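Local coordinates for protein cytidylyltransferase (Leptospira borgpetersenii serovar Hardjo-bovis, PDB 6OEW) that probably transfers a cytidylyl group from CTP to a sugar-type substrate, as a metal-dependent nucleotidyltransferase of the GT-A clan, at residues 130-138 with 148-156; 205-216 with 230-240. One frame throughout, in Å; residues are numbered along the deposited sequence. Where two conformers were deposited one is given.

Interaction 1. Residues 130-138 with 148-156; sequences RIEFLTNCF and IEIFTLSLL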
loop_
_atom_site.group_PDB
_atom_site.type_symbol
_atom_site.label_atom_id
_atom_site.label_comp_id
_atom_site.label_asym_id
_atom_site.label_seq_id
_atom_site.Cartn_x
_atom_site.Cartn_y
_atom_site.Cartn_z
ATOM N N ARG A 130 15.766 10.265 -13.951
ATOM C CA ARG A 130 14.827 10.197 -15.057
ATOM C C ARG A 130 13.423 9.865 -14.606
ATOM O O ARG A 130 12.502 9.933 -15.424
ATOM C CB ARG A 130 15.234 9.132 -16.091
ATOM C CG ARG A 130 16.665 8.958 -16.314
ATOM C CD ARG A 130 16.869 7.954 -17.440
ATOM N NE ARG A 130 18.272 7.886 -17.742
ATOM C CZ ARG A 130 19.054 6.871 -17.413
ATOM N NH1 ARG A 130 20.336 6.923 -17.720
ATOM N NH2 ARG A 130 18.543 5.799 -16.805
ATOM N N ILE A 131 13.242 9.451 -13.355
ATOM C CA ILE A 131 11.930 9.101 -12.814
ATOM C C ILE A 131 11.780 9.776 -11.463
ATOM O O ILE A 131 12.681 9.705 -10.622
ATOM C CB ILE A 131 11.727 7.580 -12.645
ATOM C CG1 ILE A 131 11.946 6.834 -13.961
ATOM C CG2 ILE A 131 10.324 7.289 -12.062
ATOM C CD1 ILE A 131 11.721 5.335 -13.875
ATOM N N GLU A 132 10.651 10.433 -11.253
ATOM C CA GLU A 132 10.347 10.928 -9.924
ATOM C C GLU A 132 9.079 10.309 -9.362
ATOM O O GLU A 132 8.835 10.436 -8.155
ATOM C CB GLU A 132 10.230 12.456 -9.928
ATOM C CG GLU A 132 9.204 13.005 -10.877
ATOM C CD GLU A 132 9.298 14.522 -11.003
ATOM O OE1 GLU A 132 9.937 15.163 -10.134
ATOM O OE2 GLU A 132 8.733 15.075 -11.969
ATOM N N PHE A 133 8.305 9.609 -10.190
ATOM C CA PHE A 133 7.052 8.995 -9.755
ATOM C C PHE A 133 6.830 7.711 -10.544
ATOM O O PHE A 133 6.726 7.743 -11.777
ATOM C CB PHE A 133 5.908 9.974 -9.979
ATOM C CG PHE A 133 4.613 9.567 -9.333
ATOM C CD1 PHE A 133 4.213 10.164 -8.159
ATOM C CD2 PHE A 133 3.788 8.624 -9.926
ATOM C CE1 PHE A 133 2.996 9.818 -7.553
ATOM C CE2 PHE A 133 2.570 8.268 -9.337
ATOM C CZ PHE A 133 2.182 8.849 -8.153
ATOM N N LEU A 134 6.748 6.588 -9.838
ATOM C CA LEU A 134 6.482 5.284 -10.442
ATOM C C LEU A 134 5.246 4.700 -9.761
ATOM O O LEU A 134 5.191 4.642 -8.528
ATOM C CB LEU A 134 7.683 4.343 -10.288
ATOM C CG LEU A 134 7.542 2.919 -10.856
ATOM C CD1 LEU A 134 7.319 2.942 -12.366
ATOM C CD2 LEU A 134 8.685 1.989 -10.488
ATOM N N THR A 135 4.262 4.271 -10.557
ATOM C CA THR A 135 3.048 3.652 -10.011
ATOM C C THR A 135 2.712 2.397 -10.802
ATOM O O THR A 135 3.068 2.267 -11.975
ATOM C CB THR A 135 1.838 4.638 -10.028
ATOM O OG1 THR A 135 0.649 3.987 -9.543
ATOM C CG2 THR A 135 1.561 5.161 -11.428
ATOM N N ASN A 136 2.037 1.453 -10.143
ATOM C CA ASN A 136 1.413 0.325 -10.821
ATOM C C ASN A 136 -0.109 0.396 -10.738
ATOM O O ASN A 136 -0.788 -0.590 -11.039
ATOM C CB ASN A 136 1.913 -1.007 -10.230
ATOM C CG ASN A 136 1.312 -1.283 -8.830
ATOM O OD1 ASN A 136 0.619 -0.416 -8.234
ATOM N ND2 ASN A 136 1.569 -2.474 -8.307
ATOM N N CYS A 137 -0.663 1.540 -10.319
ATOM C CA CYS A 137 -2.105 1.587 -10.115
ATOM C C CYS A 137 -2.732 2.847 -10.699
ATOM O O CYS A 137 -3.796 3.273 -10.230
ATOM C CB CYS A 137 -2.434 1.441 -8.616
ATOM S SG CYS A 137 -1.696 2.695 -7.533
ATOM N N PHE A 138 -2.106 3.454 -11.713
ATOM C CA PHE A 138 -2.816 4.415 -12.552
ATOM C C PHE A 138 -3.581 3.596 -13.582
ATOM O O PHE A 138 -4.736 3.223 -13.349
ATOM C CB PHE A 138 -1.849 5.406 -13.192
ATOM C CG PHE A 138 -2.521 6.509 -13.968
ATOM C CD1 PHE A 138 -3.417 7.364 -13.357
ATOM C CD2 PHE A 138 -2.211 6.717 -15.305
ATOM C CE1 PHE A 138 -4.022 8.381 -14.075
ATOM C CE2 PHE A 138 -2.813 7.740 -16.022
ATOM C CZ PHE A 138 -3.708 8.569 -15.406
ATOM N N ILE A 148 1.031 0.120 -5.483
ATOM C CA ILE A 148 2.325 0.619 -5.045
ATOM C C ILE A 148 2.590 1.903 -5.803
ATOM O O ILE A 148 2.453 1.940 -7.031
ATOM C CB ILE A 148 3.444 -0.411 -5.313
ATOM C CG1 ILE A 148 3.178 -1.709 -4.531
ATOM C CG2 ILE A 148 4.804 0.198 -4.971
ATOM C CD1 ILE A 148 3.982 -2.977 -5.055
ATOM N N GLU A 149 2.950 2.949 -5.078
ATOM C CA GLU A 149 3.401 4.204 -5.649
ATOM C C GLU A 149 4.741 4.532 -5.024
ATOM O O GLU A 149 4.941 4.309 -3.827
ATOM C CB GLU A 149 2.381 5.350 -5.389
ATOM C CG GLU A 149 1.036 5.033 -5.998
ATOM C CD GLU A 149 -0.120 5.743 -5.306
ATOM O OE1 GLU A 149 -0.134 5.794 -4.055
ATOM O OE2 GLU A 149 -1.005 6.235 -6.035
ATOM N N ILE A 150 5.672 5.001 -5.846
ATOM C CA ILE A 150 7.013 5.365 -5.404
ATOM C C ILE A 150 7.317 6.758 -5.913
ATOM O O ILE A 150 7.188 7.021 -7.113
ATOM C CB ILE A 150 8.066 4.364 -5.922
ATOM C CG1 ILE A 150 7.628 2.931 -5.554
ATOM C CG2 ILE A 150 9.402 4.705 -5.315
ATOM C CD1 ILE A 150 8.568 1.828 -6.145
ATOM N N PHE A 151 7.746 7.647 -5.020
ATOM C CA PHE A 151 8.120 8.973 -5.474
ATOM C C PHE A 151 9.178 9.569 -4.560
ATOM O O PHE A 151 9.370 9.127 -3.423
ATOM C CB PHE A 151 6.901 9.893 -5.571
ATOM C CG PHE A 151 5.960 9.776 -4.401
ATOM C CD1 PHE A 151 6.187 10.505 -3.244
ATOM C CD2 PHE A 151 4.857 8.941 -4.461
ATOM C CE1 PHE A 151 5.310 10.404 -2.153
ATOM C CE2 PHE A 151 3.993 8.827 -3.389
ATOM C CZ PHE A 151 4.210 9.551 -2.231
ATOM N N THR A 152 9.880 10.569 -5.092
ATOM C CA THR A 152 10.952 11.234 -4.365
ATOM C C THR A 152 10.374 12.175 -3.319
ATOM O O THR A 152 9.245 12.658 -3.435
ATOM C CB THR A 152 11.866 12.039 -5.302
ATOM O OG1 THR A 152 11.134 13.103 -5.923
ATOM C CG2 THR A 152 12.485 11.141 -6.385
ATOM N N LEU A 153 11.166 12.429 -2.284
ATOM C CA LEU A 153 10.809 13.478 -1.345
ATOM C C LEU A 153 10.630 14.801 -2.075
ATOM O O LEU A 153 9.739 15.591 -1.742
ATOM C CB LEU A 153 11.882 13.595 -0.264
ATOM C CG LEU A 153 11.750 14.764 0.709
ATOM C CD1 LEU A 153 10.614 14.537 1.662
ATOM C CD2 LEU A 153 13.073 14.920 1.438
ATOM N N SER A 154 11.465 15.055 -3.090
ATOM C CA SER A 154 11.359 16.310 -3.829
ATOM C C SER A 154 10.000 16.447 -4.510
ATOM O O SER A 154 9.396 17.527 -4.492
ATOM C CB SER A 154 12.503 16.416 -4.844
ATOM O OG SER A 154 13.679 16.815 -4.167
ATOM N N LEU A 155 9.497 15.363 -5.108
ATOM C CA LEU A 155 8.175 15.414 -5.724
ATOM C C LEU A 155 7.106 15.698 -4.673
ATOM O O LEU A 155 6.229 16.545 -4.874
ATOM C CB LEU A 155 7.867 14.106 -6.459
ATOM C CG LEU A 155 6.411 14.110 -6.972
ATOM C CD1 LEU A 155 6.282 13.715 -8.415
ATOM C CD2 LEU A 155 5.481 13.238 -6.103
ATOM N N LEU A 156 7.175 15.005 -3.537
ATOM C CA LEU A 156 6.189 15.234 -2.483
ATOM C C LEU A 156 6.208 16.692 -2.020
ATOM O O LEU A 156 5.153 17.291 -1.780
ATOM C CB LEU A 156 6.439 14.265 -1.322
ATOM C CG LEU A 156 5.454 14.394 -0.142
ATOM C CD1 LEU A 156 4.057 14.219 -0.676
ATOM C CD2 LEU A 156 5.766 13.328 0.918
HETATM O O HOH W 1 12.148 14.427 -8.213
HETATM O O HOH W 2 -0.571 6.339 -8.824
#
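Glu132, Phe133 and Ile148 bury the most surface where strands 133-135 and 149-152 pair antiparallel. At one end the carbonyl of Glu132 accepts from Thr152 N, while its side chain, CG between backbone N and carbonyl carbon (chi1 57°), crosses Leu155 at about a right angle, CG lying 3.9 Å from Leu155 CD1. One water bridges Glu132 OE1 and Thr152 OG1; Thr152 is the N-cap of helix 153-162, and its OG1 accepts from Leu155 N at 2.9 Å. Glu132 OE2 takes Lys184 N. Phe133 lies alongside Phe151, the rings near parallel (10°) but slid apart, with Phe133 CE1 3.7 Å from Phe151 CD2, while Leu155 CD2 meets the Phe133 edge. Between the ends, Leu134 and Ile150 form a hydrogen-bonded pair, Ile150 N reaching Leu134 O at 2.7 Å. Ile148 closes the other end: its N-H bonds Asn136 OD1 at 2.8 Å from above the amide plane, and its carbonyl accepts from Asn136 N, so Asn136, through backbone N and side-chain oxygen, holds Ile148 just past the strand pair. Within the mixed sheet this pair lies between strands 101-106 and 185-187; Ile150 packs against helix 114-126, and on the Phe133 face Glu149 forms a salt bridge with Arg104.

Interaction 2. Residues 205-216 with 230-240; sequences EDYETLKSCISY and VIKKNPSIIQN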
loop_
_atom_site.group_PDB
_atom_site.type_symbol
_atom_site.label_atom_id
_atom_site.label_comp_id
_atom_site.label_asym_id
_atom_site.label_seq_id
_atom_site.Cartn_x
_atom_site.Cartn_y
_atom_site.Cartn_z
ATOM N N GLU A 205 -17.547 -8.478 2.239
ATOM C CA GLU A 205 -17.345 -9.430 1.151
ATOM C C GLU A 205 -15.870 -9.484 0.732
ATOM O O GLU A 205 -15.354 -10.555 0.374
ATOM C CB GLU A 205 -18.234 -9.047 -0.033
ATOM C CG GLU A 205 -19.737 -9.185 0.219
ATOM C CD GLU A 205 -20.312 -8.125 1.171
ATOM O OE1 GLU A 205 -19.790 -6.985 1.214
ATOM O OE2 GLU A 205 -21.294 -8.443 1.882
ATOM N N ASP A 206 -15.176 -8.340 0.754
ATOM C CA ASP A 206 -13.734 -8.354 0.497
ATOM C C ASP A 206 -13.026 -9.218 1.526
ATOM O O ASP A 206 -12.152 -10.034 1.195
ATOM C CB ASP A 206 -13.154 -6.941 0.572
ATOM C CG ASP A 206 -13.523 -6.070 -0.609
ATOM O OD1 ASP A 206 -13.953 -6.581 -1.661
ATOM O OD2 ASP A 206 -13.372 -4.841 -0.464
ATOM N N TYR A 207 -13.357 -8.983 2.797
ATOM C CA TYR A 207 -12.803 -9.720 3.921
ATOM C C TYR A 207 -12.993 -11.219 3.751
ATOM O O TYR A 207 -12.065 -12.000 3.990
ATOM C CB TYR A 207 -13.477 -9.222 5.207
ATOM C CG TYR A 207 -12.997 -9.814 6.516
ATOM C CD1 TYR A 207 -11.631 -9.902 6.821
ATOM C CD2 TYR A 207 -13.909 -10.238 7.465
ATOM C CE1 TYR A 207 -11.208 -10.440 8.052
ATOM C CE2 TYR A 207 -13.505 -10.752 8.679
ATOM C CZ TYR A 207 -12.158 -10.851 8.979
ATOM O OH TYR A 207 -11.795 -11.387 10.207
ATOM N N GLU A 208 -14.211 -11.649 3.407
ATOM C CA GLU A 208 -14.483 -13.072 3.221
ATOM C C GLU A 208 -13.627 -13.644 2.098
ATOM O O GLU A 208 -13.099 -14.756 2.204
ATOM C CB GLU A 208 -15.964 -13.286 2.900
ATOM C CG GLU A 208 -16.939 -12.806 3.986
ATOM C CD GLU A 208 -18.406 -12.867 3.556
ATOM O OE1 GLU A 208 -18.693 -12.973 2.345
ATOM O OE2 GLU A 208 -19.278 -12.804 4.439
ATOM N N THR A 209 -13.519 -12.893 0.999
ATOM C CA THR A 209 -12.659 -13.279 -0.124
ATOM C C THR A 209 -11.210 -13.438 0.320
ATOM O O THR A 209 -10.544 -14.437 0.001
ATOM C CB THR A 209 -12.749 -12.210 -1.222
ATOM O OG1 THR A 209 -14.098 -12.135 -1.704
ATOM C CG2 THR A 209 -11.778 -12.521 -2.402
ATOM N N LEU A 210 -10.693 -12.437 1.028
ATOM C CA LEU A 210 -9.299 -12.473 1.455
ATOM C C LEU A 210 -9.069 -13.595 2.453
ATOM O O LEU A 210 -8.020 -14.247 2.437
ATOM C CB LEU A 210 -8.909 -11.123 2.060
ATOM C CG LEU A 210 -8.889 -9.955 1.065
ATOM C CD1 LEU A 210 -8.843 -8.654 1.814
ATOM C CD2 LEU A 210 -7.668 -10.061 0.137
ATOM N N LYS A 211 -10.045 -13.840 3.326
ATOM C CA LYS A 211 -9.914 -14.956 4.256
ATOM C C LYS A 211 -9.834 -16.276 3.508
ATOM O O LYS A 211 -9.061 -17.168 3.880
ATOM C CB LYS A 211 -11.083 -14.949 5.242
ATOM C CG LYS A 211 -10.829 -14.006 6.409
ATOM C CD LYS A 211 -12.085 -13.801 7.313
ATOM C CE LYS A 211 -13.025 -14.967 7.395
ATOM N NZ LYS A 211 -14.243 -14.659 8.282
ATOM N N SER A 212 -10.613 -16.415 2.439
ATOM C CA SER A 212 -10.544 -17.639 1.654
ATOM C C SER A 212 -9.189 -17.770 0.958
ATOM O O SER A 212 -8.593 -18.854 0.950
ATOM C CB SER A 212 -11.692 -17.664 0.655
ATOM O OG SER A 212 -12.915 -17.814 1.348
ATOM N N CYS A 213 -8.676 -16.664 0.417
ATOM C CA CYS A 213 -7.370 -16.649 -0.232
ATOM C C CYS A 213 -6.291 -17.252 0.650
ATOM O O CYS A 213 -5.582 -18.183 0.241
ATOM C CB CYS A 213 -6.971 -15.213 -0.585
ATOM S SG CYS A 213 -7.763 -14.525 -2.018
ATOM N N ILE A 214 -6.096 -16.680 1.843
ATOM C CA ILE A 214 -4.943 -17.088 2.629
ATOM C C ILE A 214 -5.086 -18.521 3.106
ATOM O O ILE A 214 -4.079 -19.148 3.461
ATOM C CB ILE A 214 -4.676 -16.155 3.821
ATOM C CG1 ILE A 214 -5.871 -16.126 4.769
ATOM C CG2 ILE A 214 -4.334 -14.737 3.344
ATOM C CD1 ILE A 214 -5.579 -15.341 6.015
ATOM N N SER A 215 -6.302 -19.074 3.084
ATOM C CA SER A 215 -6.498 -20.440 3.558
ATOM C C SER A 215 -5.859 -21.482 2.643
ATOM O O SER A 215 -5.715 -22.632 3.059
ATOM C CB SER A 215 -7.995 -20.734 3.742
ATOM O OG SER A 215 -8.649 -21.004 2.515
ATOM N N TYR A 216 -5.440 -21.110 1.435
ATOM C CA TYR A 216 -4.794 -22.053 0.525
ATOM C C TYR A 216 -3.284 -22.053 0.643
ATOM O O TYR A 216 -2.621 -22.786 -0.092
ATOM C CB TYR A 216 -5.171 -21.754 -0.925
ATOM C CG TYR A 216 -6.593 -22.107 -1.246
ATOM C CD1 TYR A 216 -6.895 -23.247 -1.980
ATOM C CD2 TYR A 216 -7.636 -21.314 -0.797
ATOM C CE1 TYR A 216 -8.196 -23.576 -2.270
ATOM C CE2 TYR A 216 -8.938 -21.637 -1.078
ATOM C CZ TYR A 216 -9.214 -22.766 -1.817
ATOM O OH TYR A 216 -10.520 -23.090 -2.100
ATOM N N VAL A 230 -4.126 -19.679 -7.675
ATOM C CA VAL A 230 -5.042 -20.381 -6.777
ATOM C C VAL A 230 -6.480 -19.898 -6.977
ATOM O O VAL A 230 -7.420 -20.703 -6.972
ATOM C CB VAL A 230 -4.578 -20.221 -5.315
ATOM C CG1 VAL A 230 -5.726 -20.434 -4.354
ATOM C CG2 VAL A 230 -3.471 -21.213 -5.011
ATOM N N ILE A 231 -6.674 -18.587 -7.150
ATOM C CA ILE A 231 -7.999 -18.045 -7.458
ATOM C C ILE A 231 -8.507 -18.596 -8.787
ATOM O O ILE A 231 -9.687 -18.954 -8.923
ATOM C CB ILE A 231 -7.962 -16.503 -7.467
ATOM C CG1 ILE A 231 -7.701 -15.938 -6.063
ATOM C CG2 ILE A 231 -9.256 -15.943 -8.044
ATOM C CD1 ILE A 231 -7.308 -14.449 -6.031
ATOM N N LYS A 232 -7.625 -18.699 -9.786
ATOM C CA LYS A 232 -8.054 -19.255 -11.063
ATOM C C LYS A 232 -8.444 -20.725 -10.938
ATOM O O LYS A 232 -9.366 -21.178 -11.630
ATOM C CB LYS A 232 -6.961 -19.068 -12.121
ATOM C CG LYS A 232 -6.825 -17.613 -12.569
ATOM C CD LYS A 232 -5.920 -17.466 -13.798
ATOM C CE LYS A 232 -5.771 -15.994 -14.220
ATOM N NZ LYS A 232 -7.067 -15.328 -14.563
ATOM N N LYS A 233 -7.775 -21.479 -10.061
ATOM C CA LYS A 233 -8.127 -22.884 -9.871
ATOM C C LYS A 233 -9.339 -23.056 -8.964
ATOM O O LYS A 233 -10.047 -24.065 -9.071
ATOM C CB LYS A 233 -6.941 -23.658 -9.296
ATOM N N ASN A 234 -9.589 -22.097 -8.074
ATOM C CA ASN A 234 -10.702 -22.143 -7.127
ATOM C C ASN A 234 -11.520 -20.866 -7.267
ATOM O O ASN A 234 -11.503 -20.009 -6.377
ATOM C CB ASN A 234 -10.182 -22.311 -5.699
ATOM C CG ASN A 234 -9.320 -23.550 -5.541
ATOM O OD1 ASN A 234 -9.826 -24.633 -5.245
ATOM N ND2 ASN A 234 -8.015 -23.403 -5.770
ATOM N N PRO A 235 -12.254 -20.709 -8.377
ATOM C CA PRO A 235 -12.946 -19.433 -8.623
ATOM C C PRO A 235 -13.890 -19.019 -7.502
ATOM O O PRO A 235 -14.147 -17.818 -7.347
ATOM C CB PRO A 235 -13.699 -19.690 -9.937
ATOM C CG PRO A 235 -13.843 -21.178 -10.012
ATOM C CD PRO A 235 -12.583 -21.719 -9.395
ATOM N N SER A 236 -14.395 -19.962 -6.698
ATOM C CA SER A 236 -15.320 -19.628 -5.615
ATOM C C SER A 236 -14.643 -18.945 -4.432
ATOM O O SER A 236 -15.331 -18.554 -3.483
ATOM C CB SER A 236 -16.050 -20.887 -5.135
ATOM O OG SER A 236 -15.296 -21.595 -4.164
ATOM N N ILE A 237 -13.320 -18.801 -4.449
ATOM C CA ILE A 237 -12.669 -17.930 -3.476
ATOM C C ILE A 237 -13.258 -16.528 -3.546
ATOM O O ILE A 237 -13.417 -15.850 -2.520
ATOM C CB ILE A 237 -11.148 -17.916 -3.712
ATOM C CG1 ILE A 237 -10.543 -19.253 -3.270
ATOM C CG2 ILE A 237 -10.486 -16.715 -3.001
ATOM C CD1 ILE A 237 -9.100 -19.435 -3.736
ATOM N N ILE A 238 -13.598 -16.076 -4.754
ATOM C CA ILE A 238 -14.034 -14.700 -4.987
ATOM C C ILE A 238 -15.466 -14.561 -4.478
ATOM O O ILE A 238 -16.391 -15.154 -5.040
ATOM C CB ILE A 238 -13.924 -14.323 -6.469
ATOM C CG1 ILE A 238 -12.465 -14.409 -6.924
ATOM C CG2 ILE A 238 -14.412 -12.909 -6.698
ATOM C CD1 ILE A 238 -11.580 -13.417 -6.208
ATOM N N GLN A 239 -15.645 -13.774 -3.414
ATOM C CA GLN A 239 -16.951 -13.559 -2.786
ATOM C C GLN A 239 -17.368 -12.091 -2.794
ATOM O O GLN A 239 -18.401 -11.743 -2.201
ATOM C CB GLN A 239 -16.951 -14.087 -1.345
ATOM C CG GLN A 239 -17.021 -15.602 -1.222
ATOM C CD GLN A 239 -16.171 -16.140 -0.076
ATOM O OE1 GLN A 239 -14.976 -16.388 -0.242
ATOM N NE2 GLN A 239 -16.785 -16.327 1.086
ATOM N N ASN A 240 -16.587 -11.223 -3.439
ATOM C CA ASN A 240 -16.883 -9.800 -3.547
ATOM C C ASN A 240 -17.232 -9.412 -4.976
ATOM O O ASN A 240 -17.205 -8.228 -5.328
ATOM C CB ASN A 240 -15.699 -8.967 -3.051
ATOM C CG ASN A 240 -14.412 -9.252 -3.840
ATOM O OD1 ASN A 240 -14.404 -10.047 -4.800
ATOM N ND2 ASN A 240 -13.325 -8.595 -3.442
#
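Thr209 with Gln239 and Tyr216 with Ile237 mark two ways in which segment 205-216 receives segment 230-240: one polar and buried, the other aromatic and near solvent. In the close-fitting part, Thr209 OG1 lies beside its own backbone N (chi1 -62°), where it donates to Glu205 O and accepts from Gln239 N at 2.8 Å. Glu205 O thus takes both Thr209 N and Thr209 OG1, which arrive from opposite faces of its carbonyl plane. The Thr209 methyl CG2 turns to Ile238 CD1, 3.9 Å away. One turn further along, Cys213 SG packs 3.6 Å from Ile237 CG2 and touches Ile231 CD1. Asp206, also buried, accepts from Asn240 ND2 through OD1 at 2.8 Å; the donor comes on the anti side, 29° out of the carboxylate plane, and the two flat groups stand 87° apart. Asp206 OD2 takes Asp202 N, and Asn240 ND2 also serves Arg198 O.

The exposed side is built differently. Tyr216 spreads its ring across Val230, Asn234 and Ile237: Ile237 CD1 sits over one face, 3.9 Å from the ring centroid, whereas Val230 CG1 makes an off-centre CH-pi contact. Asn234 approaches obliquely, its amide tied back to Val230 O by ND2 at 3.0 Å. At the opposite end of the interface, exposed Glu205 rests its CB on Gln239 O while its carboxylate leads away.

Directional polar bonds therefore set the register at Thr209 and Asp206, whereas the Tyr216 end depends on apolar shape and CH-pi contact.

Interactions 1 and 2 come in series along the chain and occupy opposite sides of its centre, their own centres 31 Å apart and their nearest atoms about 14 Å apart. Interaction 1 belongs to the seven-stranded mixed sheet, joining strands 133-135 and 149-152; interaction 2 brings helix 204-214 against the end of helix 224-233 and the segment that follows. Both belong to the same cytidylyltransferase fold. Each has a side chain within about 10 Å of a bound magnesium ion: Glu149 at about 10 Å and Asp206 at about 9 Å. Sheet pairing and C-terminal helix packing thus both come near the magnesium region without touching it.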